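Local coordinates for sulfonate ABC transporter, periplasmic sulfonate-binding protein SsuA (Methylobacillus flagellatus, PDB 3UIF) that probably serves as the periplasmic binding component of a sulfonate ABC transporter, capturing sulfonates or related anions for uptake, at residues Ile80-Leu91 with Thr295-Asn306; Lys120-Trp130 with Thr166-Phe174. All coordinates share one frame; numbering follows the deposited sequence.

The two contacts lie in different parts of a fold of the periplasmic binding protein type 2 family. Their centres are 27 Å apart, and their nearest atoms, about 6 Å apart, do not touch. Along the chain, interaction 2 is nested within the loop closed by interaction 1: 80-91 comes first, then 120-130, 166-174 and finally 295-306. Interaction 1 ties the late segment 295-306 to strand 89-94 of the six-stranded mixed sheet. Interaction 2 joins two neighbouring parallel strands of the separate five-stranded sheet. Its bound sulfate, probably from the crystallisation liquor, may hint at where a sulfonate could bind. The chain thus leaves one sheet, builds the other and returns to the first.

Interaction 1: residues Ile80-Leu91 with Thr295-Asn306; sequences IILNASKPTVQL and TRTQADVQQMLN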
loop_
_atom_site.group_PDB
_atom_site.type_symbol
_atom_site.label_atom_id
_atom_site.label_comp_id
_atom_site.label_asym_id
_atom_site.label_seq_id
_atom_site.Cartn_x
_atom_site.Cartn_y
_atom_site.Cartn_z
ATOM N N ILE A 80 11.687 -0.888 1.745
ATOM C CA ILE A 80 12.335 -2.148 2.134
ATOM C C ILE A 80 13.579 -2.447 1.282
ATOM O O ILE A 80 14.631 -2.789 1.820
ATOM C CB ILE A 80 11.346 -3.347 2.099
ATOM C CG1 ILE A 80 10.364 -3.280 3.285
ATOM C CG2 ILE A 80 12.083 -4.684 2.071
ATOM C CD1 ILE A 80 9.142 -4.153 3.141
ATOM N N ILE A 81 13.464 -2.300 -0.038
ATOM C CA ILE A 81 14.590 -2.551 -0.959
ATOM C C ILE A 81 15.730 -1.543 -0.772
ATOM O O ILE A 81 16.898 -1.914 -0.802
ATOM C CB ILE A 81 14.115 -2.620 -2.434
ATOM C CG1 ILE A 81 13.204 -3.840 -2.630
ATOM C CG2 ILE A 81 15.282 -2.627 -3.417
ATOM C CD1 ILE A 81 12.213 -3.691 -3.766
ATOM N N LEU A 82 15.376 -0.281 -0.566
ATOM C CA LEU A 82 16.338 0.773 -0.258
ATOM C C LEU A 82 17.097 0.497 1.050
ATOM O O LEU A 82 18.335 0.513 1.088
ATOM C CB LEU A 82 15.614 2.128 -0.192
ATOM C CG LEU A 82 16.410 3.385 0.156
ATOM C CD1 LEU A 82 17.601 3.561 -0.781
ATOM C CD2 LEU A 82 15.514 4.614 0.156
ATOM N N ASN A 83 16.335 0.235 2.111
ATOM C CA ASN A 83 16.876 -0.001 3.444
ATOM C C ASN A 83 17.776 -1.217 3.562
ATOM O O ASN A 83 18.685 -1.244 4.391
ATOM C CB ASN A 83 15.753 -0.075 4.466
ATOM C CG ASN A 83 15.172 1.283 4.776
ATOM O OD1 ASN A 83 15.830 2.302 4.594
ATOM N ND2 ASN A 83 13.932 1.306 5.242
ATOM N N ALA A 84 17.528 -2.228 2.741
ATOM C CA ALA A 84 18.399 -3.396 2.715
ATOM C C ALA A 84 19.808 -2.979 2.283
ATOM O O ALA A 84 20.788 -3.333 2.938
ATOM C CB ALA A 84 17.827 -4.465 1.802
ATOM N N SER A 85 19.893 -2.187 1.212
ATOM C CA SER A 85 21.160 -1.630 0.720
ATOM C C SER A 85 21.864 -0.809 1.794
ATOM O O SER A 85 23.088 -0.868 1.916
ATOM C CB SER A 85 20.921 -0.742 -0.506
ATOM O OG SER A 85 20.092 -1.387 -1.456
ATOM N N LYS A 86 21.077 -0.045 2.556
ATOM C CA LYS A 86 21.574 0.847 3.612
ATOM C C LYS A 86 20.399 1.471 4.354
ATOM O O LYS A 86 19.454 1.950 3.720
ATOM C CB LYS A 86 22.435 1.968 3.028
ATOM C CG LYS A 86 23.036 2.896 4.069
ATOM C CD LYS A 86 23.500 4.194 3.426
ATOM C CE LYS A 86 24.416 4.983 4.351
ATOM N NZ LYS A 86 25.041 6.128 3.626
ATOM N N PRO A 87 20.451 1.480 5.704
ATOM C CA PRO A 87 19.379 2.163 6.443
ATOM C C PRO A 87 19.269 3.633 5.991
ATOM O O PRO A 87 20.216 4.409 6.150
ATOM C CB PRO A 87 19.850 2.064 7.911
ATOM C CG PRO A 87 20.791 0.915 7.937
ATOM C CD PRO A 87 21.485 0.943 6.607
ATOM N N THR A 88 18.140 4.011 5.409
ATOM C CA THR A 88 18.030 5.353 4.828
ATOM C C THR A 88 16.753 6.069 5.253
ATOM O O THR A 88 16.732 7.290 5.389
ATOM C CB THR A 88 18.127 5.315 3.278
ATOM O OG1 THR A 88 19.371 4.710 2.871
ATOM C CG2 THR A 88 18.011 6.723 2.674
ATOM N N VAL A 89 15.706 5.288 5.493
ATOM C CA VAL A 89 14.339 5.794 5.533
ATOM C C VAL A 89 13.498 5.080 6.608
ATOM O O VAL A 89 13.728 3.903 6.899
ATOM C CB VAL A 89 13.758 5.714 4.098
ATOM C CG1 VAL A 89 12.423 4.997 4.018
ATOM C CG2 VAL A 89 13.718 7.091 3.464
ATOM N N GLN A 90 12.556 5.818 7.196
ATOM C CA GLN A 90 11.721 5.388 8.336
ATOM C C GLN A 90 10.251 5.569 8.015
ATOM O O GLN A 90 9.879 6.571 7.394
ATOM C CB GLN A 90 11.915 6.342 9.498
ATOM C CG GLN A 90 12.814 5.932 10.610
ATOM C CD GLN A 90 13.247 7.171 11.374
ATOM O OE1 GLN A 90 12.492 7.713 12.182
ATOM N NE2 GLN A 90 14.472 7.643 11.105
ATOM N N LEU A 91 9.407 4.661 8.500
ATOM C CA LEU A 91 7.963 4.866 8.434
ATOM C C LEU A 91 7.523 5.744 9.619
ATOM O O LEU A 91 7.615 5.309 10.781
ATOM C CB LEU A 91 7.213 3.529 8.437
ATOM C CG LEU A 91 5.684 3.596 8.347
ATOM C CD1 LEU A 91 5.223 4.177 7.012
ATOM C CD2 LEU A 91 5.107 2.207 8.541
ATOM N N THR A 295 16.326 -8.443 -2.908
ATOM C CA THR A 295 17.453 -7.968 -2.094
ATOM C C THR A 295 18.330 -9.134 -1.654
ATOM O O THR A 295 17.837 -10.242 -1.429
ATOM C CB THR A 295 16.989 -7.225 -0.816
ATOM O OG1 THR A 295 16.214 -8.101 0.013
ATOM C CG2 THR A 295 16.153 -5.999 -1.157
ATOM N N ARG A 296 19.627 -8.881 -1.527
ATOM C CA ARG A 296 20.550 -9.874 -0.974
ATOM C C ARG A 296 20.344 -9.977 0.536
ATOM O O ARG A 296 20.355 -11.070 1.101
ATOM C CB ARG A 296 21.999 -9.494 -1.274
ATOM C CG ARG A 296 22.226 -9.002 -2.694
ATOM C CD ARG A 296 23.693 -8.695 -2.987
ATOM N NE ARG A 296 24.609 -9.836 -2.782
ATOM C CZ ARG A 296 24.551 -11.004 -3.434
ATOM N NH1 ARG A 296 23.592 -11.231 -4.335
ATOM N NH2 ARG A 296 25.445 -11.959 -3.174
ATOM N N THR A 297 20.115 -8.821 1.154
ATOM C CA THR A 297 20.117 -8.623 2.606
ATOM C C THR A 297 18.691 -8.441 3.164
ATOM O O THR A 297 17.735 -8.241 2.405
ATOM C CB THR A 297 21.056 -7.420 2.922
ATOM O OG1 THR A 297 22.401 -7.898 2.998
ATOM C CG2 THR A 297 20.714 -6.658 4.222
ATOM N N GLN A 298 18.548 -8.551 4.484
ATOM C CA GLN A 298 17.294 -8.202 5.158
ATOM C C GLN A 298 17.423 -6.924 5.987
ATOM O O GLN A 298 18.263 -6.828 6.863
ATOM C CB GLN A 298 16.810 -9.344 6.040
ATOM C CG GLN A 298 16.068 -10.446 5.301
ATOM C CD GLN A 298 15.210 -11.289 6.239
ATOM O OE1 GLN A 298 14.512 -10.760 7.102
ATOM N NE2 GLN A 298 15.262 -12.604 6.071
ATOM N N ALA A 299 16.578 -5.941 5.698
ATOM C CA ALA A 299 16.551 -4.693 6.453
ATOM C C ALA A 299 16.161 -4.950 7.900
ATOM O O ALA A 299 15.302 -5.781 8.168
ATOM C CB ALA A 299 15.568 -3.722 5.815
ATOM N N ASP A 300 16.804 -4.243 8.825
ATOM C CA ASP A 300 16.422 -4.235 10.235
ATOM C C ASP A 300 15.032 -3.584 10.354
ATOM O O ASP A 300 14.865 -2.391 10.084
ATOM C CB ASP A 300 17.488 -3.469 11.031
ATOM C CG ASP A 300 17.217 -3.427 12.538
ATOM O OD1 ASP A 300 16.214 -3.999 13.024
ATOM O OD2 ASP A 300 18.032 -2.808 13.258
ATOM N N VAL A 301 14.037 -4.379 10.744
ATOM C CA VAL A 301 12.646 -3.912 10.788
ATOM C C VAL A 301 12.451 -2.824 11.840
ATOM O O VAL A 301 11.770 -1.825 11.593
ATOM C CB VAL A 301 11.649 -5.074 11.045
ATOM C CG1 VAL A 301 10.228 -4.552 11.164
ATOM C CG2 VAL A 301 11.727 -6.121 9.942
ATOM N N GLN A 302 13.057 -3.029 13.007
ATOM C CA GLN A 302 12.924 -2.114 14.160
ATOM C C GLN A 302 13.408 -0.681 13.848
ATOM O O GLN A 302 12.711 0.289 14.133
ATOM C CB GLN A 302 13.625 -2.699 15.406
ATOM C CG GLN A 302 13.181 -4.126 15.775
ATOM C CD GLN A 302 14.182 -5.235 15.394
ATOM O OE1 GLN A 302 15.191 -5.442 16.087
ATOM N NE2 GLN A 302 13.885 -5.977 14.320
ATOM N N GLN A 303 14.581 -0.556 13.232
ATOM C CA GLN A 303 15.151 0.755 12.877
ATOM C C GLN A 303 14.373 1.511 11.766
ATOM O O GLN A 303 14.546 2.714 11.558
ATOM C CB GLN A 303 16.618 0.564 12.470
ATOM C CG GLN A 303 17.468 1.832 12.426
ATOM C CD GLN A 303 18.895 1.571 11.918
ATOM O OE1 GLN A 303 19.399 2.305 11.061
ATOM N NE2 GLN A 303 19.545 0.516 12.431
HETATM N N MSE A 304 13.519 0.785 11.059
HETATM C CA MSE A 304 12.751 1.311 9.941
HETATM C C MSE A 304 11.374 1.768 10.379
HETATM O O MSE A 304 10.718 2.521 9.668
HETATM C CB MSE A 304 12.736 0.097 9.039
HETATM C CG MSE A 304 11.788 0.178 7.867
HETATM SE SE MSE A 304 12.094 -1.483 6.848
HETATM C CE MSE A 304 11.012 -0.879 5.342
ATOM N N LEU A 305 10.921 1.338 11.552
ATOM C CA LEU A 305 9.639 1.800 12.068
ATOM C C LEU A 305 9.785 2.748 13.252
ATOM O O LEU A 305 10.360 2.381 14.278
ATOM C CB LEU A 305 8.776 0.619 12.492
ATOM C CG LEU A 305 8.582 -0.570 11.559
ATOM C CD1 LEU A 305 7.873 -1.665 12.341
ATOM C CD2 LEU A 305 7.835 -0.183 10.289
ATOM N N ASN A 306 9.255 3.960 13.113
ATOM C CA ASN A 306 9.263 4.935 14.191
ATOM C C ASN A 306 7.852 5.375 14.602
ATOM O O ASN A 306 7.266 6.237 13.951
ATOM C CB ASN A 306 10.115 6.138 13.791
ATOM C CG ASN A 306 10.382 7.081 14.951
ATOM O OD1 ASN A 306 9.831 6.936 16.042
ATOM N ND2 ASN A 306 11.228 8.060 14.710
HETATM O O HOH W 1 15.954 2.793 8.543
#
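L91 and M304 meet through their backbones: L91 N donates to M304 O (2.8 Å). N306 N returns a longer bond to L91 O, so a single beta bridge pairs L91 with L305. Beside it, N306 ND2 donates to Q90 OE1 (2.8 Å, N-H...O angle 162°). The acceptor lies in the N306 amide plane, and the two amide planes are 33° apart. The CD2 methyls of L91 and L305 touch at 4.0 Å, the side chains side by side.

The M304 side chain, a selenomethionine, extends into the contact. CG stands opposite the backbone N (chi1 169°), and the straight chain beyond it brings CE to I80 CG1. The I80 and M304 side chains cross at about a right angle. CG of M304 also passes 3.6 Å from N83 ND2. Further along, the A299 methyl rests on N83 CB (3.9 Å). T295 CG2 packs on A84 CB at 3.7 Å.

N83 shapes the turn behind these contacts. Its OD1 accepts from T88 N (3.0 Å) and V89 N (3.1 Å), and its ND2 donates to V89 O. A water links V89 O to Q303 O, the latter bond weak. With a leucine here, the amides of T88 and V89 would probably lose their shared acceptor, leaving the turn freer to shift.

The contact joins the end of helix 77-85 and strand 89-94 to the segment leading, by way of the short helix 301-304, into helix 308-316. Helix 276-291 packs on I80 and L91, and W205 of strand 202-207 touches V89, L91 and M304.

Interaction 2: residues Lys120-Trp130 with Thr166-Phe174; sequences KKIALHRGRPW and TVDGFFSLF. With SO4 (sulfate ion), chain B.
Strands 121-124 and 169-172 run parallel, their axes approaching to 4.4 Å at an angle of 23°, with I122 paired to G169 and A123 to F170. K121 O accepts from D168 N (2.8 Å) and G169 O from A123 N. A123 O accepts from F171 N (2.9 Å). D168 OD2 uses its anti lone pair to accept from K121 N (3.2 Å). The A123 methyl meets F170 CD1 (3.7 Å) and V167 CG1. On the other face of the sheet, L124 CD1 lies beside F171 CB.

Strand 149-151 flanks 121-124 on the other side, and helices 130-140 and 155-164 connect the three strands, as in the alpha/beta lobes of periplasmic binding proteins.

W130 CG sits between its backbone N and carbonyl carbon (chi1 51°), placing the indole between two residues. L173 CG makes a CH-pi contact over one face, 4.3 Å from the six-membered ring centroid. R128 CB lies over the opposite face, toward the rim. A water accepts from W130 NE1 and H125 N and donates to F171 O. O3 of a sulfate, probably from the crystallisation liquor, lies at the indole edge. R128 NE donates to sulfate O2 (2.7 Å), while H125 ND1 faces O3 in a bond of doubtful, very short length.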
loop_
_atom_site.group_PDB
_atom_site.type_symbol
_atom_site.label_atom_id
_atom_site.label_comp_id
_atom_site.label_asym_id
_atom_site.label_seq_id
_atom_site.Cartn_x
_atom_site.Cartn_y
_atom_site.Cartn_z
ATOM N N LYS A 120 -1.504 -26.246 -12.293
ATOM C CA LYS A 120 -2.114 -25.358 -13.289
ATOM C C LYS A 120 -1.303 -24.087 -13.527
ATOM O O LYS A 120 -0.353 -23.800 -12.795
ATOM C CB LYS A 120 -3.542 -24.986 -12.871
ATOM C CG LYS A 120 -4.476 -26.166 -12.660
ATOM C CD LYS A 120 -5.133 -26.625 -13.946
ATOM C CE LYS A 120 -6.090 -27.779 -13.684
ATOM N NZ LYS A 120 -6.616 -28.311 -14.968
ATOM N N LYS A 121 -1.687 -23.347 -14.571
ATOM C CA LYS A 121 -1.114 -22.028 -14.903
ATOM C C LYS A 121 -1.784 -20.886 -14.130
ATOM O O LYS A 121 -2.990 -20.669 -14.254
ATOM C CB LYS A 121 -1.230 -21.761 -16.409
ATOM C CG LYS A 121 -0.017 -22.182 -17.235
ATOM C CD LYS A 121 -0.336 -22.278 -18.726
ATOM C CE LYS A 121 -0.778 -23.680 -19.135
ATOM N NZ LYS A 121 -1.538 -23.698 -20.422
ATOM N N ILE A 122 -1.001 -20.170 -13.324
ATOM C CA ILE A 122 -1.490 -18.968 -12.642
ATOM C C ILE A 122 -0.666 -17.737 -13.035
ATOM O O ILE A 122 0.557 -17.691 -12.823
ATOM C CB ILE A 122 -1.576 -19.131 -11.099
ATOM C CG1 ILE A 122 -2.464 -20.327 -10.728
ATOM C CG2 ILE A 122 -2.134 -17.868 -10.447
ATOM C CD1 ILE A 122 -2.225 -20.878 -9.343
ATOM N N ALA A 123 -1.365 -16.760 -13.621
ATOM C CA ALA A 123 -0.800 -15.467 -14.002
ATOM C C ALA A 123 -0.589 -14.606 -12.763
ATOM O O ALA A 123 -1.540 -14.298 -12.035
ATOM C CB ALA A 123 -1.717 -14.763 -15.000
ATOM N N LEU A 124 0.664 -14.241 -12.507
ATOM C CA LEU A 124 0.999 -13.427 -11.340
ATOM C C LEU A 124 2.173 -12.511 -11.639
ATOM O O LEU A 124 3.211 -12.962 -12.129
ATOM C CB LEU A 124 1.330 -14.322 -10.144
ATOM C CG LEU A 124 2.105 -13.721 -8.963
ATOM C CD1 LEU A 124 1.257 -12.763 -8.127
ATOM C CD2 LEU A 124 2.689 -14.834 -8.097
ATOM N N HIS A 125 2.019 -11.225 -11.331
ATOM C CA HIS A 125 3.116 -10.295 -11.566
ATOM C C HIS A 125 4.187 -10.393 -10.518
ATOM O O HIS A 125 4.105 -9.759 -9.469
ATOM C CB HIS A 125 2.630 -8.860 -11.715
ATOM C CG HIS A 125 3.591 -7.986 -12.486
ATOM N ND1 HIS A 125 3.554 -6.641 -12.437
ATOM C CD2 HIS A 125 4.651 -8.320 -13.327
ATOM C CE1 HIS A 125 4.531 -6.143 -13.212
ATOM N NE2 HIS A 125 5.198 -7.172 -13.758
ATOM N N ARG A 126 5.214 -11.179 -10.818
ATOM C CA ARG A 126 6.286 -11.466 -9.858
ATOM C C ARG A 126 7.083 -10.242 -9.411
ATOM O O ARG A 126 7.290 -9.309 -10.187
ATOM C CB ARG A 126 7.194 -12.556 -10.399
ATOM C CG ARG A 126 6.394 -13.813 -10.689
ATOM C CD ARG A 126 7.287 -15.015 -10.878
ATOM N NE ARG A 126 7.662 -15.605 -9.604
ATOM C CZ ARG A 126 8.247 -16.791 -9.489
ATOM N NH1 ARG A 126 8.516 -17.513 -10.576
ATOM N NH2 ARG A 126 8.552 -17.257 -8.286
ATOM N N GLY A 127 7.494 -10.235 -8.145
ATOM C CA GLY A 127 8.214 -9.100 -7.590
ATOM C C GLY A 127 7.320 -7.954 -7.151
ATOM O O GLY A 127 7.823 -6.888 -6.770
ATOM N N ARG A 128 6.000 -8.162 -7.201
ATOM C CA ARG A 128 5.036 -7.168 -6.705
ATOM C C ARG A 128 4.549 -7.460 -5.295
ATOM O O ARG A 128 4.488 -8.626 -4.898
ATOM C CB ARG A 128 3.850 -7.046 -7.649
ATOM C CG ARG A 128 4.215 -6.296 -8.923
ATOM C CD ARG A 128 4.566 -4.846 -8.624
ATOM N NE ARG A 128 4.727 -4.120 -9.869
ATOM C CZ ARG A 128 5.891 -3.721 -10.371
ATOM N NH1 ARG A 128 7.030 -3.931 -9.701
ATOM N NH2 ARG A 128 5.917 -3.087 -11.543
ATOM N N PRO A 129 4.184 -6.400 -4.534
ATOM C CA PRO A 129 3.799 -6.629 -3.139
ATOM C C PRO A 129 2.794 -7.768 -2.981
ATOM O O PRO A 129 2.950 -8.591 -2.087
ATOM C CB PRO A 129 3.205 -5.296 -2.710
ATOM C CG PRO A 129 3.859 -4.289 -3.599
ATOM C CD PRO A 129 4.086 -4.973 -4.908
ATOM N N TRP A 130 1.814 -7.870 -3.869
ATOM C CA TRP A 130 0.799 -8.899 -3.694
ATOM C C TRP A 130 1.306 -10.311 -3.832
ATOM O O TRP A 130 0.572 -11.264 -3.546
ATOM C CB TRP A 130 -0.415 -8.663 -4.579
ATOM C CG TRP A 130 -0.115 -8.431 -6.026
ATOM C CD1 TRP A 130 -0.135 -9.359 -7.056
ATOM C CD2 TRP A 130 0.219 -7.158 -6.665
ATOM N NE1 TRP A 130 0.161 -8.768 -8.255
ATOM C CE2 TRP A 130 0.383 -7.448 -8.091
ATOM C CE3 TRP A 130 0.392 -5.850 -6.216
ATOM C CZ2 TRP A 130 0.713 -6.457 -9.009
ATOM C CZ3 TRP A 130 0.718 -4.860 -7.153
ATOM C CH2 TRP A 130 0.884 -5.157 -8.512
ATOM N N THR A 166 -6.090 -18.924 -21.310
ATOM C CA THR A 166 -4.656 -19.148 -21.530
ATOM C C THR A 166 -3.970 -19.509 -20.203
ATOM O O THR A 166 -2.988 -20.246 -20.182
ATOM C CB THR A 166 -4.017 -17.920 -22.230
ATOM O OG1 THR A 166 -4.216 -18.042 -23.648
ATOM C CG2 THR A 166 -2.507 -17.764 -21.921
ATOM N N VAL A 167 -4.507 -18.991 -19.106
ATOM C CA VAL A 167 -4.150 -19.442 -17.759
ATOM C C VAL A 167 -5.391 -19.989 -17.057
ATOM O O VAL A 167 -6.511 -19.819 -17.528
ATOM C CB VAL A 167 -3.530 -18.316 -16.895
ATOM C CG1 VAL A 167 -2.188 -17.878 -17.463
ATOM C CG2 VAL A 167 -4.488 -17.141 -16.764
ATOM N N ASP A 168 -5.183 -20.647 -15.931
ATOM C CA ASP A 168 -6.281 -21.252 -15.193
ATOM C C ASP A 168 -6.590 -20.449 -13.919
ATOM O O ASP A 168 -7.588 -20.684 -13.241
ATOM C CB ASP A 168 -5.937 -22.714 -14.910
ATOM C CG ASP A 168 -5.494 -23.467 -16.183
ATOM O OD1 ASP A 168 -6.318 -23.655 -17.111
ATOM O OD2 ASP A 168 -4.312 -23.871 -16.268
ATOM N N GLY A 169 -5.731 -19.478 -13.621
ATOM C CA GLY A 169 -5.919 -18.594 -12.481
ATOM C C GLY A 169 -5.136 -17.307 -12.622
ATOM O O GLY A 169 -4.151 -17.239 -13.358
ATOM N N PHE A 170 -5.564 -16.282 -11.894
ATOM C CA PHE A 170 -4.954 -14.963 -11.995
ATOM C C PHE A 170 -4.943 -14.339 -10.615
ATOM O O PHE A 170 -5.976 -14.197 -9.981
ATOM C CB PHE A 170 -5.743 -14.115 -13.019
ATOM C CG PHE A 170 -5.325 -12.667 -13.111
ATOM C CD1 PHE A 170 -4.000 -12.309 -13.335
ATOM C CD2 PHE A 170 -6.277 -11.655 -13.022
ATOM C CE1 PHE A 170 -3.632 -10.971 -13.447
ATOM C CE2 PHE A 170 -5.912 -10.318 -13.138
ATOM C CZ PHE A 170 -4.591 -9.976 -13.357
ATOM N N PHE A 171 -3.764 -13.975 -10.142
ATOM C CA PHE A 171 -3.659 -13.356 -8.833
ATOM C C PHE A 171 -3.356 -11.868 -8.952
ATOM O O PHE A 171 -2.340 -11.483 -9.541
ATOM C CB PHE A 171 -2.607 -14.064 -7.984
ATOM C CG PHE A 171 -2.815 -13.884 -6.511
ATOM C CD1 PHE A 171 -3.748 -14.664 -5.832
ATOM C CD2 PHE A 171 -2.098 -12.911 -5.802
ATOM C CE1 PHE A 171 -3.953 -14.485 -4.473
ATOM C CE2 PHE A 171 -2.296 -12.738 -4.441
ATOM C CZ PHE A 171 -3.223 -13.524 -3.775
ATOM N N SER A 172 -4.238 -11.033 -8.404
ATOM C CA SER A 172 -4.115 -9.579 -8.564
ATOM C C SER A 172 -4.880 -8.795 -7.500
ATOM O O SER A 172 -5.385 -9.368 -6.535
ATOM C CB SER A 172 -4.606 -9.166 -9.961
ATOM O OG SER A 172 -4.054 -7.912 -10.357
ATOM N N LEU A 173 -4.969 -7.483 -7.696
ATOM C CA LEU A 173 -5.697 -6.598 -6.790
ATOM C C LEU A 173 -7.105 -6.371 -7.313
ATOM O O LEU A 173 -7.597 -7.155 -8.112
ATOM C CB LEU A 173 -4.966 -5.267 -6.655
ATOM C CG LEU A 173 -3.460 -5.299 -6.348
ATOM C CD1 LEU A 173 -2.956 -3.875 -6.136
ATOM C CD2 LEU A 173 -3.126 -6.168 -5.145
ATOM N N PHE A 174 -7.736 -5.283 -6.882
ATOM C CA PHE A 174 -9.150 -4.994 -7.201
ATOM C C PHE A 174 -9.484 -4.895 -8.692
ATOM O O PHE A 174 -10.655 -4.920 -9.070
ATOM C CB PHE A 174 -9.651 -3.761 -6.426
ATOM C CG PHE A 174 -9.081 -2.444 -6.911
ATOM C CD1 PHE A 174 -7.711 -2.288 -7.164
ATOM C CD2 PHE A 174 -9.909 -1.352 -7.095
ATOM C CE1 PHE A 174 -7.197 -1.078 -7.610
ATOM C CE2 PHE A 174 -9.404 -0.133 -7.531
ATOM C CZ PHE A 174 -8.053 0.007 -7.794
HETATM S S SO4 B . 2.123 -3.439 -12.190
HETATM O O1 SO4 B . 0.820 -2.746 -12.422
HETATM O O2 SO4 B . 2.798 -2.720 -11.066
HETATM O O3 SO4 B . 1.929 -4.879 -11.862
HETATM O O4 SO4 B . 2.958 -3.458 -13.423
HETATM O O HOH W 2 -0.588 -9.879 -10.863
#